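Local coordinates for fibronectin type III domain-containing protein (Simiduia agarivorans, PDB 6P2K) that probably hydrolyses beta-glucan chains such as xyloglucan, as a glycoside hydrolase of family 74, through a catalytic part built from seven-bladed beta-propellers, at residues Val60-Gly68 with Ser101-Ala112; His114-Asp125 with Asp163-Phe171. One frame throughout, in Å; residues are numbered along the deposited sequence.

In the fold
Both contacts join neighbouring four-stranded antiparallel sheets of a beta-propeller, and both use the sheet formed by strands 102-108, 114-119, 139-144 and 152-155. Interaction 1 sets its first strand, 102-108, against strand 60-66 of the preceding sheet; interaction 2 sets its second strand, 114-119, against strand 166-171 of the following one. Each is largely buried, though Pro67 at one end of interaction 1 is exposed. Interaction 1 has no hydrogen bond between its segments and relies on alanines, Ile105 and Phe107. Interaction 2 adds an asparagine, a tryptophan and waters beside a zinc-binding loop. Arg122 links the two contacts through the backbone oxygen of Phe61.

Interaction 1. Residues Val60-Gly68 with Ser101-Ala112; sequences VFAVAVTPG and SIASIAFKPGNA
Apolar packing between the innermost strands of two successive propeller blades makes this contact: strand 60-66 faces strand 102-108, nearly parallel to it at 13°, and no hydrogen bond runs between the segments. Phe107 anchors one end. Its CG lies anti to the carbonyl carbon (chi1 -60°), which carries the ring to Thr66 and Pro67. Pro67 CD sits over one face, 3.6 Å from the ring centroid, in a CH-pi contact, and Thr66 CA adds a second, longer one over the same ring. Thr66 CG2 touches Phe107 CE2 at 3.5 Å. The methyl of Ala64 meets the ring's edge, with CB 3.7 Å from Phe107 CE1. Cutting Phe107 back to an alanine is likely to open a gap beneath Pro67 and leave the methyls of Thr66 and Ala64 without their aromatic partner. In a beta-propeller each four-stranded sheet packs face to face on the next, and small residues let the inner strands come close, here to 5.1 Å between axes. Ala62 and Ala64 suit that spacing: Ala64 CB rests 3.8 Å from Ile105 CB, while Ile105 CD1 reaches back to Ala62 CB at 4.1 Å. At the other end Phe61 CB touches Ala103 CB at 3.6 Å, and the ring extends past Ser101, whose OG approaches CE2 at 3.4 Å but is hydrogen-bonded to the backbone oxygen of Gly120. Phe61 and Ala62 form a classic beta bulge opposite Gly76. The Phe61 side chain also touches Asp124, a zinc ligand, so this end lies beside the metal site.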
loop_
_atom_site.group_PDB
_atom_site.type_symbol
_atom_site.label_atom_id
_atom_site.label_comp_id
_atom_site.label_asym_id
_atom_site.label_seq_id
_atom_site.Cartn_x
_atom_site.Cartn_y
_atom_site.Cartn_z
ATOM N N VAL B 60 13.430 -51.529 -11.432
ATOM C CA VAL B 60 14.796 -51.993 -11.211
ATOM C C VAL B 60 15.080 -52.042 -9.717
ATOM O O VAL B 60 14.872 -51.054 -9.002
ATOM C CB VAL B 60 15.807 -51.086 -11.930
ATOM C CG1 VAL B 60 17.225 -51.571 -11.671
ATOM C CG2 VAL B 60 15.516 -51.046 -13.419
ATOM N N PHE B 61 15.575 -53.191 -9.247
ATOM C CA PHE B 61 15.908 -53.378 -7.843
ATOM C C PHE B 61 17.404 -53.441 -7.571
ATOM O O PHE B 61 17.804 -53.303 -6.410
ATOM C CB PHE B 61 15.254 -54.659 -7.306
ATOM C CG PHE B 61 13.757 -54.588 -7.216
ATOM C CD1 PHE B 61 13.136 -53.538 -6.562
ATOM C CD2 PHE B 61 12.971 -55.576 -7.782
ATOM C CE1 PHE B 61 11.759 -53.474 -6.477
ATOM C CE2 PHE B 61 11.593 -55.514 -7.701
ATOM C CZ PHE B 61 10.988 -54.461 -7.048
ATOM N N ALA B 62 18.237 -53.643 -8.591
ATOM C CA ALA B 62 19.669 -53.784 -8.366
ATOM C C ALA B 62 20.430 -53.540 -9.661
ATOM O O ALA B 62 19.956 -53.870 -10.751
ATOM C CB ALA B 62 20.015 -55.170 -7.810
ATOM N N VAL B 63 21.618 -52.957 -9.521
ATOM C CA VAL B 63 22.555 -52.762 -10.622
ATOM C C VAL B 63 23.949 -53.109 -10.116
ATOM O O VAL B 63 24.327 -52.728 -9.004
ATOM C CB VAL B 63 22.517 -51.317 -11.170
ATOM C CG1 VAL B 63 23.528 -51.143 -12.294
ATOM C CG2 VAL B 63 21.125 -50.957 -11.656
ATOM N N ALA B 64 24.713 -53.836 -10.931
ATOM C CA ALA B 64 26.079 -54.197 -10.578
ATOM C C ALA B 64 26.958 -54.150 -11.817
ATOM O O ALA B 64 26.580 -54.669 -12.871
ATOM C CB ALA B 64 26.145 -55.589 -9.939
ATOM N N VAL B 65 28.125 -53.526 -11.685
ATOM C CA VAL B 65 29.125 -53.471 -12.746
ATOM C C VAL B 65 30.198 -54.506 -12.446
ATOM O O VAL B 65 30.631 -54.647 -11.298
ATOM C CB VAL B 65 29.729 -52.058 -12.868
ATOM C CG1 VAL B 65 30.501 -51.924 -14.165
ATOM C CG2 VAL B 65 28.638 -51.006 -12.787
ATOM N N THR B 66 30.629 -55.226 -13.470
ATOM C CA THR B 66 31.598 -56.293 -13.256
ATOM C C THR B 66 32.953 -55.709 -12.878
ATOM O O THR B 66 33.455 -54.819 -13.574
ATOM C CB THR B 66 31.743 -57.158 -14.499
ATOM O OG1 THR B 66 32.122 -56.338 -15.609
ATOM C CG2 THR B 66 30.443 -57.873 -14.804
ATOM N N PRO B 67 33.563 -56.167 -11.790
ATOM C CA PRO B 67 34.950 -55.786 -11.508
ATOM C C PRO B 67 35.866 -56.145 -12.671
ATOM O O PRO B 67 35.886 -57.284 -13.140
ATOM C CB PRO B 67 35.287 -56.596 -10.251
ATOM C CG PRO B 67 33.961 -56.810 -9.591
ATOM C CD PRO B 67 32.974 -56.968 -10.705
ATOM N N GLY B 68 36.615 -55.154 -13.146
ATOM C CA GLY B 68 37.547 -55.348 -14.232
ATOM C C GLY B 68 36.967 -55.199 -15.621
ATOM O O GLY B 68 37.719 -55.297 -16.600
ATOM N N SER B 101 12.028 -62.080 -9.804
ATOM C CA SER B 101 12.470 -60.779 -9.308
ATOM C C SER B 101 13.797 -60.902 -8.570
ATOM O O SER B 101 13.923 -61.690 -7.628
ATOM C CB SER B 101 11.410 -60.181 -8.384
ATOM O OG SER B 101 11.729 -58.844 -8.047
ATOM N N ILE B 102 14.780 -60.104 -8.985
ATOM C CA ILE B 102 16.135 -60.155 -8.444
ATOM C C ILE B 102 16.512 -58.777 -7.921
ATOM O O ILE B 102 16.324 -57.770 -8.616
ATOM C CB ILE B 102 17.141 -60.636 -9.503
ATOM C CG1 ILE B 102 16.811 -62.063 -9.912
ATOM C CG2 ILE B 102 18.568 -60.569 -8.991
ATOM C CD1 ILE B 102 17.495 -62.465 -11.154
ATOM N N ALA B 103 17.061 -58.737 -6.702
ATOM C CA ALA B 103 17.397 -57.481 -6.049
ATOM C C ALA B 103 18.810 -57.453 -5.475
ATOM O O ALA B 103 19.128 -56.540 -4.705
ATOM C CB ALA B 103 16.390 -57.175 -4.936
ATOM N N SER B 104 19.664 -58.413 -5.825
ATOM C CA SER B 104 21.037 -58.432 -5.336
ATOM C C SER B 104 21.926 -59.128 -6.355
ATOM O O SER B 104 21.569 -60.193 -6.866
ATOM C CB SER B 104 21.140 -59.148 -3.982
ATOM O OG SER B 104 20.048 -58.837 -3.136
ATOM N N ILE B 105 23.078 -58.524 -6.649
ATOM C CA ILE B 105 24.105 -59.147 -7.480
ATOM C C ILE B 105 25.453 -58.919 -6.810
ATOM O O ILE B 105 25.782 -57.789 -6.435
ATOM C CB ILE B 105 24.118 -58.593 -8.919
ATOM C CG1 ILE B 105 22.707 -58.557 -9.505
ATOM C CG2 ILE B 105 25.026 -59.433 -9.802
ATOM C CD1 ILE B 105 22.431 -57.327 -10.348
ATOM N N ALA B 106 26.232 -59.990 -6.657
ATOM C CA ALA B 106 27.523 -59.910 -5.988
ATOM C C ALA B 106 28.539 -60.774 -6.719
ATOM O O ALA B 106 28.224 -61.885 -7.155
ATOM C CB ALA B 106 27.422 -60.349 -4.520
ATOM N N PHE B 107 29.759 -60.258 -6.842
ATOM C CA PHE B 107 30.852 -60.944 -7.514
ATOM C C PHE B 107 31.844 -61.500 -6.498
ATOM O O PHE B 107 31.937 -61.033 -5.360
ATOM C CB PHE B 107 31.577 -60.000 -8.478
ATOM C CG PHE B 107 30.699 -59.440 -9.559
ATOM C CD1 PHE B 107 29.980 -58.276 -9.352
ATOM C CD2 PHE B 107 30.598 -60.075 -10.784
ATOM C CE1 PHE B 107 29.175 -57.758 -10.344
ATOM C CE2 PHE B 107 29.794 -59.560 -11.780
ATOM C CZ PHE B 107 29.082 -58.399 -11.559
ATOM N N LYS B 108 32.596 -62.502 -6.930
ATOM C CA LYS B 108 33.611 -63.098 -6.070
ATOM C C LYS B 108 34.893 -62.275 -6.137
ATOM O O LYS B 108 35.328 -61.907 -7.233
ATOM C CB LYS B 108 33.885 -64.539 -6.488
ATOM C CG LYS B 108 34.973 -65.237 -5.690
ATOM C CD LYS B 108 34.976 -66.733 -5.973
ATOM C CE LYS B 108 36.274 -67.385 -5.528
ATOM N NZ LYS B 108 36.313 -68.835 -5.880
ATOM N N PRO B 109 35.510 -61.953 -5.002
ATOM C CA PRO B 109 36.767 -61.196 -5.036
ATOM C C PRO B 109 37.865 -61.989 -5.731
ATOM O O PRO B 109 38.112 -63.154 -5.412
ATOM C CB PRO B 109 37.084 -60.967 -3.553
ATOM C CG PRO B 109 35.767 -61.117 -2.853
ATOM C CD PRO B 109 35.032 -62.168 -3.627
ATOM N N GLY B 110 38.520 -61.347 -6.695
ATOM C CA GLY B 110 39.574 -61.974 -7.459
ATOM C C GLY B 110 39.118 -62.723 -8.692
ATOM O O GLY B 110 39.955 -63.045 -9.545
ATOM N N ASN B 111 37.821 -63.008 -8.819
ATOM C CA ASN B 111 37.307 -63.756 -9.969
ATOM C C ASN B 111 35.882 -63.265 -10.237
ATOM O O ASN B 111 34.918 -63.774 -9.661
ATOM C CB ASN B 111 37.351 -65.257 -9.721
ATOM C CG ASN B 111 36.727 -66.055 -10.849
ATOM O OD1 ASN B 111 36.748 -65.637 -12.008
ATOM N ND2 ASN B 111 36.168 -67.213 -10.516
ATOM N N ALA B 112 35.767 -62.275 -11.125
ATOM C CA ALA B 112 34.467 -61.705 -11.459
ATOM C C ALA B 112 33.624 -62.619 -12.338
ATOM O O ALA B 112 32.512 -62.230 -12.715
ATOM C CB ALA B 112 34.648 -60.348 -12.142
#

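Interaction 2. Residues His114-Asp125 with Asp163-Phe171; sequences HIIAAPGWRDDD and DRNVYSVVF. With ZN (zinc ion), chain Q.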
loop_
_atom_site.group_PDB
_atom_site.type_symbol
_atom_site.label_atom_id
_atom_site.label_comp_id
_atom_site.label_asym_id
_atom_site.label_seq_id
_atom_site.Cartn_x
_atom_site.Cartn_y
_atom_site.Cartn_z
ATOM N N HIS B 114 32.677 -65.555 -11.176
ATOM C CA HIS B 114 31.790 -66.152 -10.186
ATOM C C HIS B 114 30.835 -65.069 -9.701
ATOM O O HIS B 114 31.248 -64.125 -9.020
ATOM C CB HIS B 114 32.580 -66.755 -9.030
ATOM C CG HIS B 114 31.778 -67.684 -8.174
ATOM N ND1 HIS B 114 32.103 -69.013 -8.009
ATOM C CD2 HIS B 114 30.658 -67.477 -7.439
ATOM C CE1 HIS B 114 31.221 -69.584 -7.207
ATOM N NE2 HIS B 114 30.333 -68.675 -6.848
ATOM N N ILE B 115 29.561 -65.198 -10.066
ATOM C CA ILE B 115 28.542 -64.214 -9.727
ATOM C C ILE B 115 27.414 -64.910 -8.982
ATOM O O ILE B 115 27.113 -66.084 -9.221
ATOM C CB ILE B 115 27.993 -63.493 -10.979
ATOM C CG1 ILE B 115 29.123 -63.177 -11.956
ATOM C CG2 ILE B 115 27.266 -62.217 -10.590
ATOM C CD1 ILE B 115 28.662 -63.012 -13.383
ATOM N N ILE B 116 26.789 -64.174 -8.070
ATOM C CA ILE B 116 25.600 -64.627 -7.361
ATOM C C ILE B 116 24.496 -63.607 -7.603
ATOM O O ILE B 116 24.690 -62.408 -7.369
ATOM C CB ILE B 116 25.865 -64.805 -5.855
ATOM C CG1 ILE B 116 26.830 -65.968 -5.614
ATOM C CG2 ILE B 116 24.564 -65.018 -5.105
ATOM C CD1 ILE B 116 27.196 -66.165 -4.162
ATOM N N ALA B 117 23.353 -64.080 -8.089
ATOM C CA ALA B 117 22.162 -63.257 -8.254
ATOM C C ALA B 117 21.087 -63.803 -7.329
ATOM O O ALA B 117 20.728 -64.982 -7.419
ATOM C CB ALA B 117 21.684 -63.245 -9.707
ATOM N N ALA B 118 20.581 -62.954 -6.442
ATOM C CA ALA B 118 19.665 -63.399 -5.409
ATOM C C ALA B 118 18.261 -62.886 -5.677
ATOM O O ALA B 118 18.078 -61.683 -5.901
ATOM C CB ALA B 118 20.139 -62.919 -4.033
ATOM N N PRO B 119 17.259 -63.765 -5.684
ATOM C CA PRO B 119 15.871 -63.305 -5.789
ATOM C C PRO B 119 15.530 -62.307 -4.693
ATOM O O PRO B 119 15.942 -62.453 -3.541
ATOM C CB PRO B 119 15.064 -64.598 -5.641
ATOM C CG PRO B 119 15.967 -65.645 -6.183
ATOM C CD PRO B 119 17.368 -65.227 -5.815
ATOM N N GLY B 120 14.773 -61.283 -5.060
ATOM C CA GLY B 120 14.396 -60.271 -4.092
ATOM C C GLY B 120 13.612 -59.159 -4.749
ATOM O O GLY B 120 13.518 -59.066 -5.978
ATOM N N TRP B 121 13.051 -58.299 -3.891
ATOM C CA TRP B 121 12.287 -57.152 -4.392
ATOM C C TRP B 121 12.250 -55.995 -3.402
ATOM O O TRP B 121 11.306 -55.200 -3.463
ATOM C CB TRP B 121 10.862 -57.587 -4.739
ATOM C CG TRP B 121 10.156 -58.232 -3.586
ATOM C CD1 TRP B 121 9.373 -57.614 -2.659
ATOM C CD2 TRP B 121 10.180 -59.620 -3.230
ATOM N NE1 TRP B 121 8.900 -58.530 -1.751
ATOM C CE2 TRP B 121 9.382 -59.769 -2.079
ATOM C CE3 TRP B 121 10.794 -60.751 -3.776
ATOM C CZ2 TRP B 121 9.184 -61.004 -1.463
ATOM C CZ3 TRP B 121 10.596 -61.974 -3.163
ATOM C CH2 TRP B 121 9.797 -62.091 -2.020
ATOM N N ARG B 122 13.216 -55.878 -2.492
ATOM C CA ARG B 122 13.329 -54.754 -1.546
ATOM C C ARG B 122 12.040 -54.681 -0.731
ATOM O O ARG B 122 11.584 -55.718 -0.222
ATOM C CB ARG B 122 13.686 -53.494 -2.323
ATOM C CG ARG B 122 15.003 -53.587 -3.055
ATOM C CD ARG B 122 15.510 -52.219 -3.476
ATOM N NE ARG B 122 16.877 -52.305 -3.975
ATOM C CZ ARG B 122 17.952 -51.945 -3.281
ATOM N NH1 ARG B 122 17.823 -51.456 -2.055
ATOM N NH2 ARG B 122 19.160 -52.071 -3.818
ATOM N N ASP B 123 11.431 -53.507 -0.576
ATOM C CA ASP B 123 10.194 -53.333 0.171
ATOM C C ASP B 123 8.963 -53.322 -0.726
ATOM O O ASP B 123 7.869 -52.996 -0.256
ATOM C CB ASP B 123 10.256 -52.038 0.981
ATOM C CG ASP B 123 10.635 -50.835 0.129
ATOM O OD1 ASP B 123 11.440 -51.002 -0.815
ATOM O OD2 ASP B 123 10.129 -49.725 0.398
ATOM N N ASP B 124 9.113 -53.666 -2.005
ATOM C CA ASP B 124 7.998 -53.625 -2.943
ATOM C C ASP B 124 7.125 -54.867 -2.815
ATOM O O ASP B 124 6.865 -55.552 -3.809
ATOM C CB ASP B 124 8.511 -53.490 -4.378
ATOM C CG ASP B 124 8.437 -52.067 -4.898
ATOM O OD1 ASP B 124 8.149 -51.142 -4.106
ATOM O OD2 ASP B 124 8.665 -51.874 -6.110
ATOM N N ASP B 125 6.661 -55.163 -1.598
ATOM C CA ASP B 125 5.863 -56.366 -1.388
ATOM C C ASP B 125 4.534 -56.295 -2.129
ATOM O O ASP B 125 3.971 -57.335 -2.491
ATOM C CB ASP B 125 5.632 -56.592 0.107
ATOM C CG ASP B 125 6.851 -57.176 0.803
ATOM O OD1 ASP B 125 7.084 -58.398 0.673
ATOM O OD2 ASP B 125 7.579 -56.412 1.475
ATOM N N ASP B 163 8.488 -66.506 3.531
ATOM C CA ASP B 163 8.941 -65.417 2.672
ATOM C C ASP B 163 10.415 -65.589 2.324
ATOM O O ASP B 163 11.257 -65.769 3.210
ATOM C CB ASP B 163 8.697 -64.077 3.363
ATOM C CG ASP B 163 9.030 -62.887 2.484
ATOM O OD1 ASP B 163 10.214 -62.714 2.126
ATOM O OD2 ASP B 163 8.098 -62.130 2.136
ATOM N N ARG B 164 10.724 -65.500 1.029
ATOM C CA ARG B 164 12.034 -65.848 0.492
ATOM C C ARG B 164 12.848 -64.632 0.070
ATOM O O ARG B 164 13.907 -64.796 -0.541
ATOM C CB ARG B 164 11.865 -66.795 -0.696
ATOM C CG ARG B 164 11.329 -66.094 -1.925
ATOM C CD ARG B 164 10.531 -67.008 -2.834
ATOM N NE ARG B 164 9.683 -66.230 -3.735
ATOM C CZ ARG B 164 10.113 -65.650 -4.852
ATOM N NH1 ARG B 164 11.386 -65.761 -5.211
ATOM N NH2 ARG B 164 9.275 -64.956 -5.610
ATOM N N ASN B 165 12.383 -63.424 0.386
ATOM C CA ASN B 165 13.058 -62.205 -0.045
ATOM C C ASN B 165 14.483 -62.155 0.492
ATOM O O ASN B 165 14.701 -62.237 1.704
ATOM C CB ASN B 165 12.263 -60.988 0.429
ATOM C CG ASN B 165 12.681 -59.703 -0.260
ATOM O OD1 ASN B 165 13.540 -59.704 -1.139
ATOM N ND2 ASN B 165 12.067 -58.596 0.140
ATOM N N VAL B 166 15.454 -62.035 -0.411
ATOM C CA VAL B 166 16.857 -61.872 -0.047
ATOM C C VAL B 166 17.216 -60.400 -0.174
ATOM O O VAL B 166 16.908 -59.761 -1.190
ATOM C CB VAL B 166 17.776 -62.739 -0.925
ATOM C CG1 VAL B 166 19.235 -62.474 -0.583
ATOM C CG2 VAL B 166 17.442 -64.210 -0.747
ATOM N N TYR B 167 17.866 -59.856 0.853
ATOM C CA TYR B 167 18.183 -58.436 0.898
ATOM C C TYR B 167 19.627 -58.125 0.527
ATOM O O TYR B 167 19.876 -57.138 -0.171
ATOM C CB TYR B 167 17.871 -57.876 2.289
ATOM C CG TYR B 167 16.395 -57.899 2.613
ATOM C CD1 TYR B 167 15.514 -57.020 1.994
ATOM C CD2 TYR B 167 15.877 -58.805 3.531
ATOM C CE1 TYR B 167 14.163 -57.040 2.285
ATOM C CE2 TYR B 167 14.525 -58.832 3.829
ATOM C CZ TYR B 167 13.673 -57.949 3.203
ATOM O OH TYR B 167 12.328 -57.971 3.492
ATOM N N SER B 168 20.592 -58.936 0.961
ATOM C CA SER B 168 21.979 -58.670 0.610
ATOM C C SER B 168 22.762 -59.972 0.505
ATOM O O SER B 168 22.387 -61.003 1.070
ATOM C CB SER B 168 22.648 -57.720 1.617
ATOM O OG SER B 168 22.173 -57.940 2.931
ATOM N N VAL B 169 23.860 -59.899 -0.246
ATOM C CA VAL B 169 24.783 -61.006 -0.474
ATOM C C VAL B 169 26.187 -60.418 -0.454
ATOM O O VAL B 169 26.513 -59.567 -1.287
ATOM C CB VAL B 169 24.521 -61.717 -1.815
ATOM C CG1 VAL B 169 25.653 -62.680 -2.138
ATOM C CG2 VAL B 169 23.183 -62.442 -1.793
ATOM N N VAL B 170 27.018 -60.856 0.493
ATOM C CA VAL B 170 28.313 -60.228 0.728
ATOM C C VAL B 170 29.389 -61.297 0.861
ATOM O O VAL B 170 29.250 -62.234 1.658
ATOM C CB VAL B 170 28.284 -59.324 1.976
ATOM C CG1 VAL B 170 27.732 -60.081 3.176
ATOM C CG2 VAL B 170 29.672 -58.770 2.267
ATOM N N PHE B 171 30.464 -61.147 0.090
ATOM C CA PHE B 171 31.617 -62.031 0.162
ATOM C C PHE B 171 32.572 -61.594 1.272
ATOM O O PHE B 171 32.534 -60.460 1.757
ATOM C CB PHE B 171 32.371 -62.047 -1.168
ATOM C CG PHE B 171 31.736 -62.903 -2.221
ATOM C CD1 PHE B 171 30.636 -62.452 -2.928
ATOM C CD2 PHE B 171 32.253 -64.155 -2.518
ATOM C CE1 PHE B 171 30.054 -63.237 -3.905
ATOM C CE2 PHE B 171 31.676 -64.945 -3.493
ATOM C CZ PHE B 171 30.575 -64.485 -4.188
HETATM ZN ZN ZN Q . 8.716 -49.249 -3.623
HETATM O O HOH W 1 17.957 -59.886 -3.765
HETATM O O HOH W 2 15.582 -57.368 -1.874
HETATM O O HOH W 3 10.645 -56.181 2.011
HETATM O O HOH W 4 7.647 -48.110 -5.031
HETATM O O HOH W 5 7.438 -49.069 -1.965
HETATM O O HOH W 6 10.406 -50.508 -3.595
#
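The interface between two consecutive propeller blades continues here into a zinc-binding loop, and its polar end turns on Asn165 and Trp121. The amide of Asn165 stacks on the indole, the two planes 9° apart, and its CB makes a CH-pi contact over the six-membered ring at 3.8 Å from the centroid. With CG anti to the backbone N (chi1 -165°), the amide can grip the backbone of two successive loop residues: OD1 accepts from Trp121 N at 3.1 Å, the donor above the carbonyl plane, and ND2 donates to Arg122 O at 2.9 Å, in plane and on a lone pair. Asparagine suits this place because one flat group is both acceptor and donor. Trp121 NE1 gives Asp125 OD1 a nearly straight bond (3.0 Å, 166°), in the indole plane but from above the carboxylate plane, which helps fix the indole's rotation. Trp121 CZ3 lies over one face of the Arg164 guanidinium, the two planes steeply inclined; Glu133 salt-bridges that group. Consecutive blades of a beta-propeller pack sheet against sheet, and strands 114-119 and 166-171 of two such blades run antiparallel. Aliphatic side chains and the Phe171 ring fill the space: Ala118 CB meets Val166 CG1 at 3.6 Å, and Ile116 CD1 meets Phe171 CZ at 3.8 Å. Nearer the loop, Val166 N bonds to Pro119 O. A water bridges Arg122 O, Asp125 OD2 and Tyr167 OH, which also bonds to Lys212 NZ. A type II' turn from Trp121 to Asp124 presents Asp124 OD1 to the zinc ion at 2.0 Å, alongside three waters and Gln16.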